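Long-range contacts in inner kinetochore subunit cnp3 (Schizosaccharomyces pombe, PDB 6O2D), which is a component of the inner kinetochore network that forms a platform for outer kinetochore assembly at centromeres; this chain is its cupin domain: residues D15-V21 against S32-G38; A67-M73 against A132-T138; S84-S90 against F115-N121. All blocks are in the same frame, centred on the assembly; numbering follows the deposited sequence.

From the N terminus, the chain first turns back on itself in contact 1, a hairpin of strands 16-22 and 32-40 complete before the other two contacts begin. Contact 2 then opens at strand 66-73 and closes much later, when strand 133-140 returns alongside it. Contact 3 falls wholly within that long excursion, joining the start of strand 88-95 to the end of strand 113-117. Contacts 2 and 3 meet where Thr138 and Ser90 lie on neighbouring strands of one sheet, while contact 1 stands apart, its centre about 21 Å from that of contact 2. All three also touch the second subunit, so the hairpin and barrel both contribute to the dimer.

Contact 1 of 3, residues D15-V21 against S32-G38; sequences DEINCEV and SEERVVG
The amide of Asn18 and the carboxylate of Glu34 stand steeply against one another, their planes 74° apart. With CG of Asn18 anti to the backbone N (chi1 -160°), the amide leans across the partner strand: OD1 lies 3.5 Å from Glu34 CB, and the other branch, ND2, comes equally near Val36 CG2. The carboxylate of Glu20 is handled differently. Ser32 OG donates to its OE2 at 2.5 Å, arriving on the anti side and 23° out of the carboxylate plane, a link reached by an extended glutamate chain.

Beneath these groups the backbones pair as an antiparallel hairpin. Its alternation holds from Cys19 to Val21: Cys19 with Arg35 and Val21 with Glu33 are hydrogen-bonded pairs, and the bond from Arg35 N to Cys19 O is 2.9 Å long. It breaks at a classic beta bulge, where Val37 and Gly38 both face Ile17. Val37 N bonds to Ile17 O, and CG1 of Ile17 packs 3.9 Å from CA of the bare Gly38.

On the side carrying Cys19 and Val21, Val37 spreads its two methyls: CG2 rests on Cys19 CB and CG1 meets Val21 CG1 at 4.0 Å. Glu33 and Arg35 share this face, their polar ends going to Ser23 and, in a salt bridge, Glu62.

The two faces thus differ mainly in burial. Asn18, Glu20 and Glu34 are exposed beside Val36, whereas Ile17, Cys19, Val21 and Val37 pack against Phe107, Thr105, Asn121 and Ile116 of the second subunit, as suits a hairpin that helps build a dimer.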
loop_
_atom_site.group_PDB
_atom_site.type_symbol
_atom_site.label_atom_id
_atom_site.label_comp_id
_atom_site.label_asym_id
_atom_site.label_seq_id
_atom_site.Cartn_x
_atom_site.Cartn_y
_atom_site.Cartn_z
ATOM N N ASP B 15 11.088 -16.751 0.052
ATOM C CA ASP B 15 10.659 -15.928 1.177
ATOM C C ASP B 15 11.048 -14.472 0.971
ATOM O O ASP B 15 10.274 -13.569 1.309
ATOM C CB ASP B 15 11.253 -16.463 2.481
ATOM C CG ASP B 15 10.562 -17.731 2.964
ATOM O OD1 ASP B 15 9.577 -18.161 2.325
ATOM O OD2 ASP B 15 11.011 -18.298 3.983
ATOM N N GLU B 16 12.254 -14.226 0.463
ATOM C CA GLU B 16 12.694 -12.908 0.016
ATOM C C GLU B 16 13.093 -12.985 -1.452
ATOM O O GLU B 16 13.621 -14.007 -1.904
ATOM C CB GLU B 16 13.873 -12.387 0.837
ATOM C CG GLU B 16 13.510 -11.804 2.183
ATOM C CD GLU B 16 14.715 -11.207 2.884
ATOM O OE1 GLU B 16 14.676 -11.064 4.125
ATOM O OE2 GLU B 16 15.702 -10.882 2.191
ATOM N N ILE B 17 12.824 -11.917 -2.198
ATOM C CA ILE B 17 13.133 -11.852 -3.623
ATOM C C ILE B 17 14.106 -10.708 -3.853
ATOM O O ILE B 17 13.744 -9.536 -3.695
ATOM C CB ILE B 17 11.882 -11.647 -4.486
ATOM C CG1 ILE B 17 10.725 -12.497 -3.973
ATOM C CG2 ILE B 17 12.213 -11.927 -5.953
ATOM C CD1 ILE B 17 10.959 -13.954 -4.113
ATOM N N ASN B 18 15.334 -11.031 -4.230
ATOM C CA ASN B 18 16.261 -10.010 -4.683
ATOM C C ASN B 18 16.182 -9.959 -6.199
ATOM O O ASN B 18 15.981 -10.979 -6.866
ATOM C CB ASN B 18 17.696 -10.291 -4.229
ATOM C CG ASN B 18 18.564 -9.048 -4.253
ATOM O OD1 ASN B 18 19.532 -8.966 -5.014
ATOM N ND2 ASN B 18 18.215 -8.066 -3.429
ATOM N N CYS B 19 16.354 -8.764 -6.744
ATOM C CA CYS B 19 16.158 -8.597 -8.172
ATOM C C CYS B 19 16.922 -7.363 -8.617
ATOM O O CYS B 19 17.063 -6.398 -7.861
ATOM C CB CYS B 19 14.656 -8.470 -8.483
ATOM S SG CYS B 19 14.205 -7.847 -10.122
ATOM N N GLU B 20 17.395 -7.389 -9.856
ATOM C CA GLU B 20 18.088 -6.242 -10.409
ATOM C C GLU B 20 17.061 -5.361 -11.105
ATOM O O GLU B 20 16.322 -5.822 -11.982
ATOM C CB GLU B 20 19.193 -6.656 -11.379
ATOM C CG GLU B 20 20.219 -5.545 -11.619
ATOM C CD GLU B 20 21.105 -5.801 -12.823
ATOM O OE1 GLU B 20 20.979 -6.884 -13.430
ATOM O OE2 GLU B 20 21.920 -4.919 -13.171
ATOM N N VAL B 21 17.005 -4.098 -10.702
ATOM C CA VAL B 21 15.997 -3.177 -11.199
ATOM C C VAL B 21 16.709 -1.954 -11.740
ATOM O O VAL B 21 17.814 -1.610 -11.304
ATOM C CB VAL B 21 14.970 -2.758 -10.114
ATOM C CG1 VAL B 21 14.136 -3.945 -9.660
ATOM C CG2 VAL B 21 15.668 -2.094 -8.926
ATOM N N SER B 32 21.507 0.579 -12.917
ATOM C CA SER B 32 20.736 -0.509 -12.338
ATOM C C SER B 32 21.273 -0.831 -10.954
ATOM O O SER B 32 22.375 -0.422 -10.580
ATOM C CB SER B 32 20.764 -1.751 -13.237
ATOM O OG SER B 32 22.025 -2.398 -13.179
ATOM N N GLU B 33 20.451 -1.528 -10.173
ATOM C CA GLU B 33 20.854 -1.950 -8.839
ATOM C C GLU B 33 20.160 -3.255 -8.488
ATOM O O GLU B 33 19.166 -3.642 -9.107
ATOM C CB GLU B 33 20.525 -0.879 -7.797
ATOM C CG GLU B 33 19.034 -0.550 -7.755
ATOM C CD GLU B 33 18.714 0.560 -6.787
ATOM O OE1 GLU B 33 18.196 0.264 -5.687
ATOM O OE2 GLU B 33 18.983 1.730 -7.132
ATOM N N GLU B 34 20.681 -3.915 -7.463
ATOM C CA GLU B 34 19.984 -5.016 -6.818
ATOM C C GLU B 34 19.197 -4.451 -5.645
ATOM O O GLU B 34 19.749 -3.714 -4.826
ATOM C CB GLU B 34 20.969 -6.094 -6.361
ATOM C CG GLU B 34 21.418 -7.022 -7.471
ATOM C CD GLU B 34 22.767 -7.644 -7.189
ATOM O OE1 GLU B 34 23.744 -7.333 -7.910
ATOM O OE2 GLU B 34 22.854 -8.443 -6.234
ATOM N N ARG B 35 17.917 -4.794 -5.570
ATOM C CA ARG B 35 17.074 -4.373 -4.465
ATOM C C ARG B 35 16.060 -5.464 -4.153
ATOM O O ARG B 35 15.580 -6.163 -5.050
ATOM C CB ARG B 35 16.375 -3.046 -4.825
ATOM C CG ARG B 35 15.271 -2.577 -3.895
ATOM C CD ARG B 35 14.659 -1.275 -4.408
ATOM N NE ARG B 35 13.682 -0.735 -3.467
ATOM C CZ ARG B 35 13.040 0.422 -3.622
ATOM N NH1 ARG B 35 13.265 1.184 -4.690
ATOM N NH2 ARG B 35 12.171 0.821 -2.699
ATOM N N VAL B 36 15.747 -5.608 -2.867
ATOM C CA VAL B 36 14.773 -6.601 -2.419
ATOM C C VAL B 36 13.375 -6.096 -2.775
ATOM O O VAL B 36 12.900 -5.113 -2.201
ATOM C CB VAL B 36 14.909 -6.878 -0.920
ATOM C CG1 VAL B 36 14.031 -8.040 -0.509
ATOM C CG2 VAL B 36 16.353 -7.184 -0.592
ATOM N N VAL B 37 12.716 -6.758 -3.726
ATOM C CA VAL B 37 11.430 -6.306 -4.241
ATOM C C VAL B 37 10.289 -7.220 -3.822
ATOM O O VAL B 37 9.167 -7.052 -4.305
ATOM C CB VAL B 37 11.456 -6.137 -5.771
ATOM C CG1 VAL B 37 12.627 -5.248 -6.197
ATOM C CG2 VAL B 37 11.488 -7.502 -6.477
ATOM N N GLY B 38 10.543 -8.197 -2.951
ATOM C CA GLY B 38 9.472 -9.074 -2.509
ATOM C C GLY B 38 9.720 -9.818 -1.212
ATOM O O GLY B 38 10.848 -10.234 -0.937
#

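Contact 2 of 3, residues A67-M73 against A132-T138; sequences AAGVVEM and AVRLYYT
Gly69 lies under the face of the Tyr137 ring in a CH-pi contact. Gly69 CA sits 3.7 Å from the ring centroid, 29° off its normal, and Gly69 N lies over the centre of the same face. The ring arrives there because CG of Tyr137 takes the position between backbone N and carbonyl carbon (chi1 77°), turning the ring over Gly69, its cross-strand partner, which has no side chain.

Backbone hydrogen bonds run the whole length, six in all, linking Gly69 with Tyr137, Val71 with Leu135 and Met73 with Val133 in both directions. Val71 N, for example, meets Leu135 O at 2.9 Å; the length of the return bond, from Leu135 N to Val71 O, is doubtful.

Apolar contacts follow the same side as the Tyr137 ring. Val71 CG2 stands 3.8 Å from Tyr137 CD2, and the methyl CE of Met73, a selenomethionine, reaches Leu135 CD1 at 3.7 Å. On the other side Ala68 CB packs 4.1 Å from CE1 of Tyr136, whose hydroxyl hydrogen-bonds Ser90 of the second subunit.

Glu72 OE1 and Arg134 NH1 are in a long salt bridge of 4.0 Å with no N-H aimed at the oxygen; OE2 is paired with Lys55.

Met73 packs on Ile125 of the other sheet, while Leu135 and Tyr137 pack on Ile93 and Phe91 of the adjacent strand, a hydrophobic lining that belongs to the beta barrel of the cupin fold.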
loop_
_atom_site.group_PDB
_atom_site.type_symbol
_atom_site.label_atom_id
_atom_site.label_comp_id
_atom_site.label_asym_id
_atom_site.label_seq_id
_atom_site.Cartn_x
_atom_site.Cartn_y
_atom_site.Cartn_z
ATOM N N ALA B 67 6.700 4.369 2.162
ATOM C CA ALA B 67 7.253 3.249 2.918
ATOM C C ALA B 67 6.145 2.230 3.153
ATOM O O ALA B 67 4.964 2.584 3.188
ATOM C CB ALA B 67 7.864 3.698 4.250
ATOM N N ALA B 68 6.527 0.958 3.296
ATOM C CA ALA B 68 5.549 -0.098 3.544
ATOM C C ALA B 68 6.154 -1.214 4.389
ATOM O O ALA B 68 7.366 -1.463 4.350
ATOM C CB ALA B 68 4.996 -0.664 2.232
ATOM N N GLY B 69 5.293 -1.902 5.131
ATOM C CA GLY B 69 5.760 -2.956 6.002
ATOM C C GLY B 69 4.633 -3.826 6.515
ATOM O O GLY B 69 3.519 -3.809 5.986
ATOM N N VAL B 70 4.946 -4.589 7.564
ATOM C CA VAL B 70 3.997 -5.506 8.179
ATOM C C VAL B 70 3.982 -5.272 9.682
ATOM O O VAL B 70 5.030 -5.054 10.303
ATOM C CB VAL B 70 4.329 -6.984 7.849
ATOM C CG1 VAL B 70 5.793 -7.297 8.129
ATOM C CG2 VAL B 70 3.414 -7.948 8.612
ATOM N N VAL B 71 2.775 -5.287 10.249
ATOM C CA VAL B 71 2.535 -5.215 11.683
ATOM C C VAL B 71 1.676 -6.414 12.056
ATOM O O VAL B 71 0.746 -6.767 11.320
ATOM C CB VAL B 71 1.835 -3.891 12.094
ATOM C CG1 VAL B 71 1.268 -3.970 13.516
ATOM C CG2 VAL B 71 2.773 -2.707 11.948
ATOM N N GLU B 72 2.004 -7.045 13.195
ATOM C CA GLU B 72 1.207 -8.102 13.813
ATOM C C GLU B 72 0.801 -7.679 15.217
ATOM O O GLU B 72 1.580 -7.033 15.918
ATOM C CB GLU B 72 1.954 -9.434 13.937
ATOM C CG GLU B 72 1.083 -10.509 14.550
ATOM C CD GLU B 72 1.816 -11.759 14.827
ATOM O OE1 GLU B 72 2.559 -12.195 13.924
ATOM O OE2 GLU B 72 1.677 -12.279 15.952
HETATM N N MSE B 73 -0.400 -8.064 15.636
HETATM C CA MSE B 73 -0.857 -7.742 16.981
HETATM C C MSE B 73 -1.322 -8.996 17.707
HETATM O O MSE B 73 -2.238 -9.687 17.254
HETATM C CB MSE B 73 -1.977 -6.721 16.887
HETATM C CG MSE B 73 -1.415 -5.390 16.478
HETATM SE SE MSE B 73 -2.693 -3.971 16.571
HETATM C CE MSE B 73 -3.747 -4.369 14.989
ATOM N N ALA B 132 -3.695 -13.901 16.478
ATOM C CA ALA B 132 -2.948 -12.673 16.230
ATOM C C ALA B 132 -3.365 -12.052 14.903
ATOM O O ALA B 132 -3.667 -12.752 13.936
ATOM C CB ALA B 132 -1.437 -12.927 16.240
ATOM N N VAL B 133 -3.387 -10.728 14.859
ATOM C CA VAL B 133 -3.742 -10.006 13.644
ATOM C C VAL B 133 -2.444 -9.617 12.965
ATOM O O VAL B 133 -1.460 -9.294 13.636
ATOM C CB VAL B 133 -4.597 -8.762 13.946
ATOM C CG1 VAL B 133 -4.744 -7.902 12.682
ATOM C CG2 VAL B 133 -5.951 -9.180 14.514
ATOM N N ARG B 134 -2.434 -9.660 11.639
ATOM C CA ARG B 134 -1.242 -9.377 10.865
ATOM C C ARG B 134 -1.724 -8.392 9.802
ATOM O O ARG B 134 -2.749 -8.638 9.142
ATOM C CB ARG B 134 -0.650 -10.661 10.251
ATOM C CG ARG B 134 0.281 -10.420 9.068
ATOM C CD ARG B 134 0.664 -11.680 8.255
ATOM N NE ARG B 134 1.019 -12.903 8.994
ATOM C CZ ARG B 134 2.093 -13.054 9.763
ATOM N NH1 ARG B 134 2.914 -12.035 9.986
ATOM N NH2 ARG B 134 2.308 -14.217 10.364
ATOM N N LEU B 135 -1.022 -7.254 9.658
ATOM C CA LEU B 135 -1.435 -6.219 8.713
ATOM C C LEU B 135 -0.310 -5.847 7.769
ATOM O O LEU B 135 0.851 -5.772 8.169
ATOM C CB LEU B 135 -1.896 -4.946 9.420
ATOM C CG LEU B 135 -2.863 -4.974 10.590
ATOM C CD1 LEU B 135 -2.618 -3.756 11.496
ATOM C CD2 LEU B 135 -4.281 -5.008 10.061
ATOM N N TYR B 136 -0.692 -5.529 6.537
ATOM C CA TYR B 136 0.191 -4.884 5.576
ATOM C C TYR B 136 -0.087 -3.384 5.583
ATOM O O TYR B 136 -1.214 -2.964 5.302
ATOM C CB TYR B 136 -0.028 -5.467 4.179
ATOM C CG TYR B 136 0.717 -4.728 3.103
ATOM C CD1 TYR B 136 2.103 -4.758 3.058
ATOM C CD2 TYR B 136 0.044 -3.994 2.139
ATOM C CE1 TYR B 136 2.797 -4.093 2.082
ATOM C CE2 TYR B 136 0.740 -3.317 1.152
ATOM C CZ TYR B 136 2.113 -3.373 1.134
ATOM O OH TYR B 136 2.822 -2.703 0.169
ATOM N N TYR B 137 0.924 -2.579 5.904
ATOM C CA TYR B 137 0.736 -1.136 5.985
ATOM C C TYR B 137 1.556 -0.416 4.924
ATOM O O TYR B 137 2.623 -0.878 4.509
ATOM C CB TYR B 137 1.101 -0.584 7.378
ATOM C CG TYR B 137 2.590 -0.441 7.663
ATOM C CD1 TYR B 137 3.302 0.688 7.259
ATOM C CD2 TYR B 137 3.278 -1.425 8.365
ATOM C CE1 TYR B 137 4.662 0.815 7.516
ATOM C CE2 TYR B 137 4.637 -1.301 8.641
ATOM C CZ TYR B 137 5.324 -0.185 8.208
ATOM O OH TYR B 137 6.673 -0.067 8.479
ATOM N N THR B 138 1.037 0.729 4.491
ATOM C CA THR B 138 1.783 1.677 3.681
ATOM C C THR B 138 1.508 3.061 4.242
ATOM O O THR B 138 0.386 3.347 4.669
ATOM C CB THR B 138 1.389 1.611 2.191
ATOM O OG1 THR B 138 0.100 2.198 2.005
ATOM C CG2 THR B 138 1.334 0.159 1.697
#

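Contact 3 of 3, residues S84-S90 against F115-N121; sequences SKHNIMS and FIVPRGN
Met89 and Val117 mark an antiparallel strand pairing near one end of the cupin barrel, where strands 88-95 and 113-117 meet and the flanking turns are tied together by side chains as well as by backbone. Met89 N bonds to Val117 O, and the return bond runs from Val117 N to Met89 O, both 2.9 Å. The side chains of these two residues lie side by side, with CG of Met89 (a selenomethionine) 3.6 Å from Val117 CB, before the bent end of Met89 turns away.

Away from the strands, Ser84 is the knot of the turn region. Its backbone N donates to Asn121 O at 2.8 Å. Its hydroxyl, held between the backbone N and the carbonyl carbon (chi1 74°), works in both directions: OG gives its proton to Pro118 O at 2.6 Å and accepts from Asn121 N at 3.1 Å in a nearly straight bond of 170°. Pro118 O is gripped twice, since Asn121 ND2 approaches it from the opposite face of the carbonyl plane to Ser84 OG; OD1 of the same amide accepts from Asn103 ND2. Gly120 N uses a lone pair of Lys85 O, and a water bridges Lys85 N to Asn121 O.

Ser84 to Asn87 form a type II' turn, against which the methylenes of Arg119 lie. With its CG anti to the carbonyl carbon (chi1 -59°), the arginine brings CD 3.2 Å from His86 O; NE makes a weak, long ion pair with Glu62 of the second subunit, and the side chain packs on Trp24 of that subunit.

Strand 88-95 is flanked by strand 133-140, which Ser90 and Ile88 join through backbone bonds to Thr138 and Ala140, and by strand 113-117; at Phe115 the latter pairs with a strand of the second subunit, carrying the sheet across the interface.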
loop_
_atom_site.group_PDB
_atom_site.type_symbol
_atom_site.label_atom_id
_atom_site.label_comp_id
_atom_site.label_asym_id
_atom_site.label_seq_id
_atom_site.Cartn_x
_atom_site.Cartn_y
_atom_site.Cartn_z
ATOM N N SER B 84 -1.934 10.803 12.374
ATOM C CA SER B 84 -1.312 10.513 11.087
ATOM C C SER B 84 -0.393 11.625 10.607
ATOM O O SER B 84 0.516 11.356 9.812
ATOM C CB SER B 84 -2.385 10.245 10.029
ATOM O OG SER B 84 -3.024 11.449 9.648
ATOM N N LYS B 85 -0.591 12.850 11.086
ATOM C CA LYS B 85 0.233 14.020 10.733
ATOM C C LYS B 85 0.270 14.153 9.207
ATOM O O LYS B 85 -0.788 14.104 8.564
ATOM C CB LYS B 85 1.592 13.890 11.413
ATOM C CG LYS B 85 1.587 14.169 12.917
ATOM C CD LYS B 85 2.990 14.082 13.511
ATOM C CE LYS B 85 3.556 12.668 13.408
ATOM N NZ LYS B 85 4.821 12.503 14.186
ATOM N N HIS B 86 1.441 14.277 8.590
ATOM C CA HIS B 86 1.562 14.567 7.169
ATOM C C HIS B 86 1.554 13.315 6.301
ATOM O O HIS B 86 1.799 13.416 5.095
ATOM C CB HIS B 86 2.851 15.345 6.926
ATOM C CG HIS B 86 4.053 14.681 7.518
ATOM N ND1 HIS B 86 4.360 14.758 8.860
ATOM C CD2 HIS B 86 5.001 13.891 6.960
ATOM C CE1 HIS B 86 5.455 14.062 9.100
ATOM N NE2 HIS B 86 5.866 13.528 7.963
ATOM N N ASN B 87 1.299 12.144 6.880
ATOM C CA ASN B 87 1.259 10.897 6.135
ATOM C C ASN B 87 -0.173 10.406 6.015
ATOM O O ASN B 87 -0.967 10.545 6.952
ATOM C CB ASN B 87 2.097 9.804 6.802
ATOM C CG ASN B 87 3.536 10.183 6.933
ATOM O OD1 ASN B 87 4.235 10.349 5.938
ATOM N ND2 ASN B 87 4.000 10.319 8.165
ATOM N N ILE B 88 -0.505 9.849 4.856
ATOM C CA ILE B 88 -1.720 9.059 4.703
ATOM C C ILE B 88 -1.353 7.608 4.994
ATOM O O ILE B 88 -0.398 7.075 4.419
ATOM C CB ILE B 88 -2.336 9.222 3.303
ATOM C CG1 ILE B 88 -3.479 8.222 3.100
ATOM C CG2 ILE B 88 -1.288 9.061 2.220
ATOM C CD1 ILE B 88 -4.531 8.685 2.105
HETATM N N MSE B 89 -2.064 6.992 5.935
HETATM C CA MSE B 89 -1.851 5.597 6.294
HETATM C C MSE B 89 -2.772 4.705 5.498
HETATM O O MSE B 89 -3.910 5.081 5.220
HETATM C CB MSE B 89 -2.098 5.346 7.786
HETATM C CG MSE B 89 -1.706 6.470 8.714
HETATM SE SE MSE B 89 0.152 6.328 9.242
HETATM C CE MSE B 89 0.128 4.607 10.161
ATOM N N SER B 90 -2.274 3.520 5.149
ATOM C CA SER B 90 -3.079 2.453 4.577
ATOM C C SER B 90 -2.830 1.172 5.357
ATOM O O SER B 90 -1.710 0.916 5.810
ATOM C CB SER B 90 -2.744 2.224 3.099
ATOM O OG SER B 90 -3.867 1.747 2.387
ATOM N N PHE B 115 -8.524 0.022 5.287
ATOM C CA PHE B 115 -8.938 1.358 5.667
ATOM C C PHE B 115 -7.741 2.289 5.554
ATOM O O PHE B 115 -6.587 1.853 5.572
ATOM C CB PHE B 115 -9.558 1.390 7.075
ATOM C CG PHE B 115 -8.566 1.238 8.190
ATOM C CD1 PHE B 115 -8.142 -0.015 8.590
ATOM C CD2 PHE B 115 -8.080 2.347 8.860
ATOM C CE1 PHE B 115 -7.241 -0.155 9.627
ATOM C CE2 PHE B 115 -7.180 2.211 9.897
ATOM C CZ PHE B 115 -6.764 0.961 10.283
ATOM N N ILE B 116 -8.036 3.580 5.391
ATOM C CA ILE B 116 -7.022 4.616 5.288
ATOM C C ILE B 116 -7.172 5.559 6.463
ATOM O O ILE B 116 -8.275 5.798 6.959
ATOM C CB ILE B 116 -7.117 5.424 3.978
ATOM C CG1 ILE B 116 -8.543 5.965 3.799
ATOM C CG2 ILE B 116 -6.659 4.589 2.807
ATOM C CD1 ILE B 116 -8.646 7.102 2.812
ATOM N N VAL B 117 -6.051 6.115 6.895
ATOM C CA VAL B 117 -6.080 7.234 7.822
ATOM C C VAL B 117 -5.531 8.430 7.059
ATOM O O VAL B 117 -4.307 8.538 6.893
ATOM C CB VAL B 117 -5.262 6.944 9.089
ATOM C CG1 VAL B 117 -5.420 8.077 10.098
ATOM C CG2 VAL B 117 -5.663 5.604 9.687
ATOM N N PRO B 118 -6.378 9.324 6.550
ATOM C CA PRO B 118 -5.865 10.476 5.801
ATOM C C PRO B 118 -4.959 11.330 6.671
ATOM O O PRO B 118 -4.984 11.257 7.903
ATOM C CB PRO B 118 -7.131 11.244 5.401
ATOM C CG PRO B 118 -8.237 10.250 5.503
ATOM C CD PRO B 118 -7.848 9.297 6.592
ATOM N N ARG B 119 -4.158 12.162 6.007
ATOM C CA ARG B 119 -3.294 13.088 6.727
ATOM C C ARG B 119 -4.134 13.981 7.631
ATOM O O ARG B 119 -5.254 14.362 7.281
ATOM C CB ARG B 119 -2.496 13.944 5.742
ATOM C CG ARG B 119 -1.612 13.150 4.788
ATOM C CD ARG B 119 -0.970 14.048 3.732
ATOM N NE ARG B 119 -1.945 14.542 2.765
ATOM C CZ ARG B 119 -1.682 15.449 1.832
ATOM N NH1 ARG B 119 -0.466 15.974 1.726
ATOM N NH2 ARG B 119 -2.641 15.830 1.002
ATOM N N GLY B 120 -3.583 14.309 8.800
ATOM C CA GLY B 120 -4.243 15.188 9.755
ATOM C C GLY B 120 -5.382 14.559 10.532
ATOM O O GLY B 120 -6.331 15.256 10.887
ATOM N N ASN B 121 -5.318 13.256 10.806
ATOM C CA ASN B 121 -6.380 12.555 11.518
ATOM C C ASN B 121 -5.770 11.678 12.609
ATOM O O ASN B 121 -4.548 11.604 12.765
ATOM C CB ASN B 121 -7.247 11.749 10.549
ATOM C CG ASN B 121 -7.948 12.633 9.535
ATOM O OD1 ASN B 121 -9.036 13.135 9.787
ATOM N ND2 ASN B 121 -7.318 12.836 8.388
HETATM O O HOH W 1 -2.838 14.001 12.246
#